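Local atomic coordinates of insecticidal crystal protein Cry35Ab1 (Bacillus thuringiensis, PDB entry 4JP0), a protein that forms one component of a binary insecticidal toxin that acts with Cry34Ab1 against western corn rootworm, probably on the larval midgut epithelium. Residues T4-Y8 and Q141-L145; N106-T111 and R122-E126; T242-L247 and I330-Q334. All coordinates share one frame; numbering follows the deposited sequence.

How the interactions relate
Interactions 1 and 2 belong to the N-terminal ricin B-type beta-trefoil, and interaction 3 to the elongated toxin domain that follows. Along the chain, interaction 2 is nested inside the loop that interaction 1 closes; interaction 3 opens later. The next strand after 121-124 of interaction 2 is 135-142 of interaction 1, yet the two contacts do not touch: their centres are about 27 Å apart. The centre of interaction 3 lies about 26 Å from that of interaction 1 and about 38 Å from that of interaction 2. Residues 4-8 and 141-145 thus join the trefoil's two ends, 106-111 and 122-126 shape a hairpin within it, and 242-247 and 330-334 hold a helix against the long sheet.

Interaction 1 of 3, residues T4-Y8 and Q141-L145; sequences TNKVY and QTIQL
The carboxamide of Asn5 is the flat group that reaches across to 141-145: its ND2 gives a hydrogen bond to Ile143 O, 2.9 Å away and tilted out of the amide plane, and the CG2 methyl of Thr142 lies over one face of the amide, 3.5 Å from ND2, on the side toward which Ile143 O is tilted. The hydrogen bond is bent, with an N-H...O angle of 135°, and the donor stands above the carbonyl plane of Ile143. With chi1 at 64°, CG is tucked between the backbone N and carbonyl carbon of Asn5, which turns the amide toward Ile143. The other flat group, the Tyr8 ring, takes CB of Lys6 on one face, offset toward the rim, and its OH bonds to Asp3 O.

This is the seam of the beta-trefoil, where its first strand, 6-12, meets its last, 135-142, in antiparallel fashion. Asn5 O receives Ile143 N almost straight, at 175°, and Val7 N binds Gln141 O at 2.8 Å. Lys6 and Thr142 form the non-hydrogen-bonded pair between these bonds; their side chains run side by side in the same direction, and the extended lysine goes on to a salt bridge with Asp3. On the opposite face of the sheet Val7 and Gln141 pair, CG2 of the valine lying against the glutamine CB, and Tyr62 touches both side chains. Beyond the strand, the Leu145 side chain points toward Asn5, its CG and both methyls packing on the Asn5 CB. On the Lys6 face, Thr142 OG1 rests 3.3 Å from the lysine CE.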
loop_
_atom_site.group_PDB
_atom_site.type_symbol
_atom_site.label_atom_id
_atom_site.label_comp_id
_atom_site.label_asym_id
_atom_site.label_seq_id
_atom_site.Cartn_x
_atom_site.Cartn_y
_atom_site.Cartn_z
ATOM N N THR A 4 -9.241 -10.706 -12.360
ATOM C CA THR A 4 -9.572 -10.736 -10.950
ATOM C C THR A 4 -10.625 -9.694 -10.555
ATOM O O THR A 4 -10.660 -9.243 -9.393
ATOM C CB THR A 4 -8.303 -10.597 -10.088
ATOM O OG1 THR A 4 -7.511 -9.491 -10.560
ATOM C CG2 THR A 4 -7.396 -11.838 -10.295
ATOM N N ASN A 5 -11.456 -9.293 -11.503
ATOM C CA ASN A 5 -12.576 -8.423 -11.186
ATOM C C ASN A 5 -13.871 -9.129 -11.519
ATOM O O ASN A 5 -14.850 -8.523 -11.911
ATOM C CB ASN A 5 -12.468 -7.097 -11.951
ATOM C CG ASN A 5 -12.568 -7.285 -13.449
ATOM O OD1 ASN A 5 -12.190 -8.332 -14.002
ATOM N ND2 ASN A 5 -13.074 -6.261 -14.122
ATOM N N LYS A 6 -13.873 -10.438 -11.326
ATOM C CA LYS A 6 -15.054 -11.245 -11.625
ATOM C C LYS A 6 -15.498 -12.118 -10.475
ATOM O O LYS A 6 -14.683 -12.541 -9.629
ATOM C CB LYS A 6 -14.743 -12.165 -12.821
ATOM C CG LYS A 6 -14.662 -11.403 -14.136
ATOM C CD LYS A 6 -14.247 -12.343 -15.285
ATOM C CE LYS A 6 -14.426 -11.635 -16.623
ATOM N NZ LYS A 6 -13.596 -12.290 -17.650
ATOM N N VAL A 7 -16.782 -12.453 -10.492
ATOM C CA VAL A 7 -17.312 -13.450 -9.586
ATOM C C VAL A 7 -17.373 -14.738 -10.427
ATOM O O VAL A 7 -17.947 -14.746 -11.517
ATOM C CB VAL A 7 -18.773 -13.083 -9.121
ATOM C CG1 VAL A 7 -19.319 -14.168 -8.214
ATOM C CG2 VAL A 7 -18.777 -11.715 -8.398
ATOM N N TYR A 8 -16.774 -15.809 -9.930
ATOM C CA TYR A 8 -16.670 -17.041 -10.679
ATOM C C TYR A 8 -17.416 -18.171 -10.022
ATOM O O TYR A 8 -17.522 -18.210 -8.819
ATOM C CB TYR A 8 -15.200 -17.476 -10.688
ATOM C CG TYR A 8 -14.285 -16.668 -11.557
ATOM C CD1 TYR A 8 -13.405 -15.737 -10.999
ATOM C CD2 TYR A 8 -14.266 -16.851 -12.935
ATOM C CE1 TYR A 8 -12.536 -15.016 -11.819
ATOM C CE2 TYR A 8 -13.402 -16.112 -13.751
ATOM C CZ TYR A 8 -12.535 -15.226 -13.183
ATOM O OH TYR A 8 -11.659 -14.524 -13.960
ATOM N N GLN A 141 -20.315 -12.574 -13.037
ATOM C CA GLN A 141 -20.403 -11.121 -12.870
ATOM C C GLN A 141 -19.030 -10.501 -13.055
ATOM O O GLN A 141 -18.034 -11.065 -12.626
ATOM C CB GLN A 141 -20.965 -10.738 -11.492
ATOM C CG GLN A 141 -21.239 -9.225 -11.357
ATOM C CD GLN A 141 -21.942 -8.878 -10.052
ATOM O OE1 GLN A 141 -22.352 -9.766 -9.310
ATOM N NE2 GLN A 141 -22.077 -7.607 -9.778
ATOM N N THR A 142 -18.980 -9.352 -13.712
ATOM C CA THR A 142 -17.742 -8.600 -13.821
ATOM C C THR A 142 -17.992 -7.213 -13.192
ATOM O O THR A 142 -19.009 -6.552 -13.496
ATOM C CB THR A 142 -17.326 -8.437 -15.304
ATOM O OG1 THR A 142 -17.059 -9.722 -15.871
ATOM C CG2 THR A 142 -15.963 -7.703 -15.401
ATOM N N ILE A 143 -17.074 -6.789 -12.336
ATOM C CA ILE A 143 -17.136 -5.496 -11.686
ATOM C C ILE A 143 -16.111 -4.604 -12.334
ATOM O O ILE A 143 -14.928 -4.942 -12.387
ATOM C CB ILE A 143 -16.767 -5.631 -10.188
ATOM C CG1 ILE A 143 -17.538 -6.754 -9.524
ATOM C CG2 ILE A 143 -16.973 -4.265 -9.443
ATOM C CD1 ILE A 143 -18.944 -6.538 -9.571
ATOM N N GLN A 144 -16.540 -3.444 -12.806
ATOM C CA GLN A 144 -15.615 -2.486 -13.413
ATOM C C GLN A 144 -14.803 -1.824 -12.292
ATOM O O GLN A 144 -15.348 -1.409 -11.254
ATOM C CB GLN A 144 -16.390 -1.437 -14.240
ATOM C CG GLN A 144 -17.264 -1.998 -15.414
ATOM C CD GLN A 144 -16.451 -2.702 -16.515
ATOM O OE1 GLN A 144 -15.277 -2.383 -16.729
ATOM N NE2 GLN A 144 -17.084 -3.648 -17.225
ATOM N N LEU A 145 -13.497 -1.742 -12.489
ATOM C CA LEU A 145 -12.616 -1.229 -11.437
ATOM C C LEU A 145 -12.266 0.234 -11.628
ATOM O O LEU A 145 -12.351 0.740 -12.723
ATOM C CB LEU A 145 -11.355 -2.068 -11.379
ATOM C CG LEU A 145 -11.594 -3.527 -10.974
ATOM C CD1 LEU A 145 -10.300 -4.112 -10.476
ATOM C CD2 LEU A 145 -12.656 -3.630 -9.880
#

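Interaction 2 of 3, residues N106-T111 and R122-E126; sequences NGKVLT and RLTDE
Lys108, the residue just ahead of Val109, sets its methylene groups against Leu123 and Thr124. CB sits 3.4 Å from Thr124 O and 3.8 Å from CB of Leu123; CG stays near the Thr124 carbonyl; CD passes the Thr124 CA. The extended chain then leads away, and NZ forms a salt bridge with Asp75. Asp125, though oppositely charged, keeps its carboxylate beyond contact distance of that amine.

The backbone just after this lysine carries the pairing. Val109 and Thr124 exchange two hydrogen bonds, Val109 N to Thr124 O and Thr124 N to Val109 O, and Thr111 and Arg122 do the same two residues on, with Leu110 and Leu123 as the non-hydrogen-bonded pair between. Val109 O is gripped twice, because Thr111 OG1 also donates to it at 2.9 Å, from the opposite face of the carbonyl plane to Thr124 N. At chi1 -56° the Thr111 hydroxyl lies beside its own backbone N, where it can turn back to Val109 and also meet Gln133. Its oxygen is 3.3 Å from CG2 of Thr124.

On the face with these threonines, the Val109 methyls rest against Glu126, CG2 lying 3.8 Å from its CA, while the glutamate carboxylate pairs with Lys94. The other face is buried: Leu123 CD2 covers the backbone at Leu110 N and meets Leu110 CD1, with Trp70, Val72 and Ile77 around the two leucines. Before the strand, Asn106 OD1 accepts from Lys108 N in an Asx turn, and a water links Gly107 O to Glu126 N. Strands 109-112 and 121-124 thus form an antiparallel beta hairpin of the kind that caps the barrel in a ricin B-type beta-trefoil.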
loop_
_atom_site.group_PDB
_atom_site.type_symbol
_atom_site.label_atom_id
_atom_site.label_comp_id
_atom_site.label_asym_id
_atom_site.label_seq_id
_atom_site.Cartn_x
_atom_site.Cartn_y
_atom_site.Cartn_z
ATOM N N ASN A 106 0.941 -25.753 -0.826
ATOM C CA ASN A 106 1.624 -26.953 -0.380
ATOM C C ASN A 106 1.983 -27.927 -1.518
ATOM O O ASN A 106 2.534 -28.998 -1.275
ATOM C CB ASN A 106 0.846 -27.650 0.742
ATOM C CG ASN A 106 -0.362 -28.387 0.257
ATOM O OD1 ASN A 106 -0.640 -28.455 -0.947
ATOM N ND2 ASN A 106 -1.110 -28.953 1.196
ATOM N N GLY A 107 1.648 -27.546 -2.746
ATOM C CA GLY A 107 1.986 -28.329 -3.908
ATOM C C GLY A 107 0.950 -29.349 -4.375
ATOM O O GLY A 107 1.058 -29.886 -5.504
ATOM N N LYS A 108 -0.022 -29.661 -3.526
ATOM C CA LYS A 108 -1.089 -30.597 -3.916
ATOM C C LYS A 108 -2.137 -29.868 -4.746
ATOM O O LYS A 108 -2.169 -28.638 -4.745
ATOM C CB LYS A 108 -1.739 -31.232 -2.686
ATOM C CG LYS A 108 -0.688 -31.999 -1.845
ATOM C CD LYS A 108 -1.286 -32.828 -0.707
ATOM C CE LYS A 108 -0.290 -33.000 0.442
ATOM N NZ LYS A 108 -0.787 -33.947 1.484
ATOM N N VAL A 109 -3.016 -30.621 -5.410
ATOM C CA VAL A 109 -3.966 -29.994 -6.314
ATOM C C VAL A 109 -5.375 -30.420 -5.971
ATOM O O VAL A 109 -5.599 -31.510 -5.439
ATOM C CB VAL A 109 -3.639 -30.303 -7.815
ATOM C CG1 VAL A 109 -2.203 -29.851 -8.222
ATOM C CG2 VAL A 109 -3.828 -31.834 -8.136
ATOM N N LEU A 110 -6.325 -29.546 -6.293
ATOM C CA LEU A 110 -7.744 -29.785 -6.030
ATOM C C LEU A 110 -8.203 -31.010 -6.821
ATOM O O LEU A 110 -8.025 -31.077 -8.051
ATOM C CB LEU A 110 -8.529 -28.578 -6.531
ATOM C CG LEU A 110 -9.829 -28.241 -5.853
ATOM C CD1 LEU A 110 -9.475 -27.863 -4.392
ATOM C CD2 LEU A 110 -10.581 -27.089 -6.602
ATOM N N THR A 111 -8.816 -31.960 -6.121
ATOM C CA THR A 111 -9.240 -33.226 -6.707
ATOM C C THR A 111 -10.661 -33.642 -6.267
ATOM O O THR A 111 -10.959 -33.709 -5.064
ATOM C CB THR A 111 -8.254 -34.271 -6.232
ATOM O OG1 THR A 111 -6.922 -33.854 -6.605
ATOM C CG2 THR A 111 -8.447 -35.574 -6.949
ATOM N N ARG A 122 -10.897 -32.695 -2.266
ATOM C CA ARG A 122 -9.710 -32.841 -1.421
ATOM C C ARG A 122 -8.481 -32.354 -2.174
ATOM O O ARG A 122 -8.552 -32.109 -3.360
ATOM C CB ARG A 122 -9.514 -34.339 -1.174
ATOM C CG ARG A 122 -10.594 -35.023 -0.278
ATOM C CD ARG A 122 -10.589 -34.471 1.166
ATOM N NE ARG A 122 -11.537 -35.121 2.086
ATOM C CZ ARG A 122 -12.757 -34.698 2.348
ATOM N NH1 ARG A 122 -13.229 -33.616 1.740
ATOM N NH2 ARG A 122 -13.496 -35.331 3.261
ATOM N N LEU A 123 -7.351 -32.196 -1.475
ATOM C CA LEU A 123 -6.105 -31.881 -2.126
ATOM C C LEU A 123 -5.374 -33.200 -2.184
ATOM O O LEU A 123 -5.370 -33.951 -1.188
ATOM C CB LEU A 123 -5.267 -30.921 -1.283
ATOM C CG LEU A 123 -5.797 -29.476 -1.299
ATOM C CD1 LEU A 123 -4.924 -28.690 -0.370
ATOM C CD2 LEU A 123 -5.658 -28.927 -2.714
ATOM N N THR A 124 -4.810 -33.518 -3.346
ATOM C CA THR A 124 -3.909 -34.661 -3.422
ATOM C C THR A 124 -2.835 -34.443 -4.484
ATOM O O THR A 124 -2.783 -33.394 -5.132
ATOM C CB THR A 124 -4.647 -35.973 -3.597
ATOM O OG1 THR A 124 -3.727 -37.044 -3.324
ATOM C CG2 THR A 124 -5.051 -36.149 -5.043
ATOM N N ASP A 125 -1.926 -35.397 -4.615
ATOM C CA ASP A 125 -0.815 -35.207 -5.526
ATOM C C ASP A 125 -1.279 -35.193 -6.975
ATOM O O ASP A 125 -2.165 -35.956 -7.354
ATOM C CB ASP A 125 0.189 -36.302 -5.275
ATOM C CG ASP A 125 0.383 -36.524 -3.800
ATOM O OD1 ASP A 125 1.073 -35.697 -3.158
ATOM O OD2 ASP A 125 -0.152 -37.470 -3.185
ATOM N N GLU A 126 -0.680 -34.321 -7.785
ATOM C CA GLU A 126 -1.082 -34.222 -9.179
ATOM C C GLU A 126 -0.686 -35.474 -9.972
ATOM O O GLU A 126 0.454 -36.002 -9.839
ATOM C CB GLU A 126 -0.478 -32.976 -9.827
ATOM C CG GLU A 126 -1.040 -32.783 -11.234
ATOM C CD GLU A 126 -0.659 -31.474 -11.896
ATOM O OE1 GLU A 126 0.009 -30.621 -11.274
ATOM O OE2 GLU A 126 -1.040 -31.304 -13.069
HETATM O O HOH W 1 1.159 -32.442 -6.590
#

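Interaction 3 of 3, residues T242-L247 and I330-Q334; sequences TIINTL and IMQIQ
Thr242, at a wider pi-type turn of helix 240-247, meets Met331 with its backbone and with CB: its carbonyl O lies 3.5 Å from Met331 CG. Its CG2 faces Gln332 O, and its hydroxyl turns back to hydrogen-bond Asp238 O.

Ile243 comes next and is buried between two side chains of the strand. Its CA and CB pack on the Met331 methyl, CE standing 3.7 Å from the CA. The Ile243 side chain crosses that of Ile333 at about a right angle, CD1 against CG2 and CG2 against CD1, both at 4.1 Å, with Leu318 and Phe249 also touching the helix isoleucine.

One turn on, Thr246 slides past Met331 in the opposite direction. Its backbone N makes a weak bond to Thr242 O; OG1 also comes close to that oxygen, but the modelled contact is too short for its geometry to be trusted. The Thr246 CG2 methyl, anti to its backbone N, meets Ile330 CD1 at 4.0 Å. Leu247 ends the walk with CD1 lying 3.8 Å from Met331 CE; Leu205 and Leu320 also touch it.

Met331 therefore supplies the wedge. Its chain leaves the strand with CG anti to the backbone N (chi1 -169°) and then bends at chi2 and chi3, which brings CE among Ile243, Thr246 and Leu247. Ile330 and Met331 both stand opposite Leu320, a classic beta bulge. The whole is an apolar helix-on-sheet contact, a short helix laid over the edge strand 327-346 and its neighbour 307-323 in the long antiparallel sheet of the toxin_10 domain, whose elongated architecture is consistent with that of aerolysin-type pore-forming toxins.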
loop_
_atom_site.group_PDB
_atom_site.type_symbol
_atom_site.label_atom_id
_atom_site.label_comp_id
_atom_site.label_asym_id
_atom_site.label_seq_id
_atom_site.Cartn_x
_atom_site.Cartn_y
_atom_site.Cartn_z
ATOM N N THR A 242 -4.243 3.548 12.873
ATOM C CA THR A 242 -4.400 3.960 11.494
ATOM C C THR A 242 -3.952 2.953 10.469
ATOM O O THR A 242 -4.731 2.179 10.049
ATOM C CB THR A 242 -3.717 5.282 11.213
ATOM O OG1 THR A 242 -2.349 5.208 11.542
ATOM C CG2 THR A 242 -4.329 6.300 11.955
ATOM N N ILE A 243 -2.689 2.958 10.124
ATOM C CA ILE A 243 -2.101 2.040 9.148
ATOM C C ILE A 243 -1.907 0.586 9.594
ATOM O O ILE A 243 -2.170 -0.357 8.816
ATOM C CB ILE A 243 -0.814 2.642 8.556
ATOM C CG1 ILE A 243 -0.391 1.883 7.306
ATOM C CG2 ILE A 243 0.311 2.749 9.584
ATOM C CD1 ILE A 243 0.165 2.781 6.230
ATOM N N ILE A 244 -1.447 0.373 10.821
ATOM C CA ILE A 244 -1.277 -0.995 11.262
ATOM C C ILE A 244 -2.626 -1.692 11.361
ATOM O O ILE A 244 -2.837 -2.740 10.775
ATOM C CB ILE A 244 -0.567 -1.084 12.625
ATOM C CG1 ILE A 244 0.800 -0.426 12.567
ATOM C CG2 ILE A 244 -0.460 -2.579 13.052
ATOM C CD1 ILE A 244 1.403 -0.144 13.974
ATOM N N ASN A 245 -3.563 -1.139 12.108
ATOM C CA ASN A 245 -4.801 -1.906 12.257
ATOM C C ASN A 245 -5.629 -1.970 10.969
ATOM O O ASN A 245 -6.474 -2.842 10.831
ATOM C CB ASN A 245 -5.630 -1.413 13.454
ATOM C CG ASN A 245 -5.198 -2.082 14.825
ATOM O OD1 ASN A 245 -4.327 -2.983 14.887
ATOM N ND2 ASN A 245 -5.815 -1.626 15.905
ATOM N N THR A 246 -5.384 -1.069 10.021
ATOM C CA THR A 246 -6.153 -1.075 8.771
ATOM C C THR A 246 -5.533 -1.926 7.672
ATOM O O THR A 246 -6.245 -2.634 6.977
ATOM C CB THR A 246 -6.389 0.364 8.222
ATOM O OG1 THR A 246 -6.940 1.207 9.247
ATOM C CG2 THR A 246 -7.487 0.356 7.201
ATOM N N LEU A 247 -4.214 -1.855 7.511
ATOM C CA LEU A 247 -3.518 -2.568 6.434
ATOM C C LEU A 247 -2.459 -3.567 6.886
ATOM O O LEU A 247 -1.932 -4.309 6.066
ATOM C CB LEU A 247 -2.841 -1.564 5.513
ATOM C CG LEU A 247 -3.797 -0.653 4.717
ATOM C CD1 LEU A 247 -3.014 0.437 4.023
ATOM C CD2 LEU A 247 -4.627 -1.510 3.721
ATOM N N ILE A 330 -10.873 6.141 4.425
ATOM C CA ILE A 330 -11.073 5.474 5.703
ATOM C C ILE A 330 -9.801 5.523 6.562
ATOM O O ILE A 330 -9.830 5.149 7.726
ATOM C CB ILE A 330 -11.587 4.020 5.548
ATOM C CG1 ILE A 330 -10.529 3.107 4.929
ATOM C CG2 ILE A 330 -12.822 3.989 4.709
ATOM C CD1 ILE A 330 -10.717 1.619 5.286
ATOM N N MET A 331 -8.706 6.005 5.983
ATOM C CA MET A 331 -7.456 6.059 6.705
ATOM C C MET A 331 -6.452 6.992 6.035
ATOM O O MET A 331 -6.357 7.027 4.818
ATOM C CB MET A 331 -6.842 4.662 6.813
ATOM C CG MET A 331 -5.678 4.648 7.805
ATOM S SD MET A 331 -4.113 4.969 6.965
ATOM C CE MET A 331 -4.106 3.294 6.294
ATOM N N GLN A 332 -5.692 7.730 6.837
ATOM C CA GLN A 332 -4.579 8.519 6.309
ATOM C C GLN A 332 -3.504 8.605 7.353
ATOM O O GLN A 332 -3.802 8.599 8.541
ATOM C CB GLN A 332 -5.009 9.938 5.991
ATOM C CG GLN A 332 -5.659 10.650 7.174
ATOM C CD GLN A 332 -5.801 12.167 6.989
ATOM O OE1 GLN A 332 -5.174 12.769 6.110
ATOM N NE2 GLN A 332 -6.628 12.777 7.821
ATOM N N ILE A 333 -2.261 8.720 6.908
ATOM C CA ILE A 333 -1.149 8.956 7.821
ATOM C C ILE A 333 -0.147 9.767 7.056
ATOM O O ILE A 333 0.085 9.500 5.868
ATOM C CB ILE A 333 -0.523 7.637 8.359
ATOM C CG1 ILE A 333 0.790 7.930 9.098
ATOM C CG2 ILE A 333 -0.250 6.698 7.233
ATOM C CD1 ILE A 333 1.347 6.727 9.922
ATOM N N GLN A 334 0.376 10.807 7.708
ATOM C CA GLN A 334 1.432 11.607 7.126
ATOM C C GLN A 334 2.716 11.419 7.931
ATOM O O GLN A 334 2.681 11.320 9.158
ATOM C CB GLN A 334 1.074 13.089 7.103
ATOM C CG GLN A 334 0.022 13.430 6.083
ATOM C CD GLN A 334 -1.351 13.150 6.615
ATOM O OE1 GLN A 334 -1.650 13.492 7.773
ATOM N NE2 GLN A 334 -2.201 12.534 5.789
#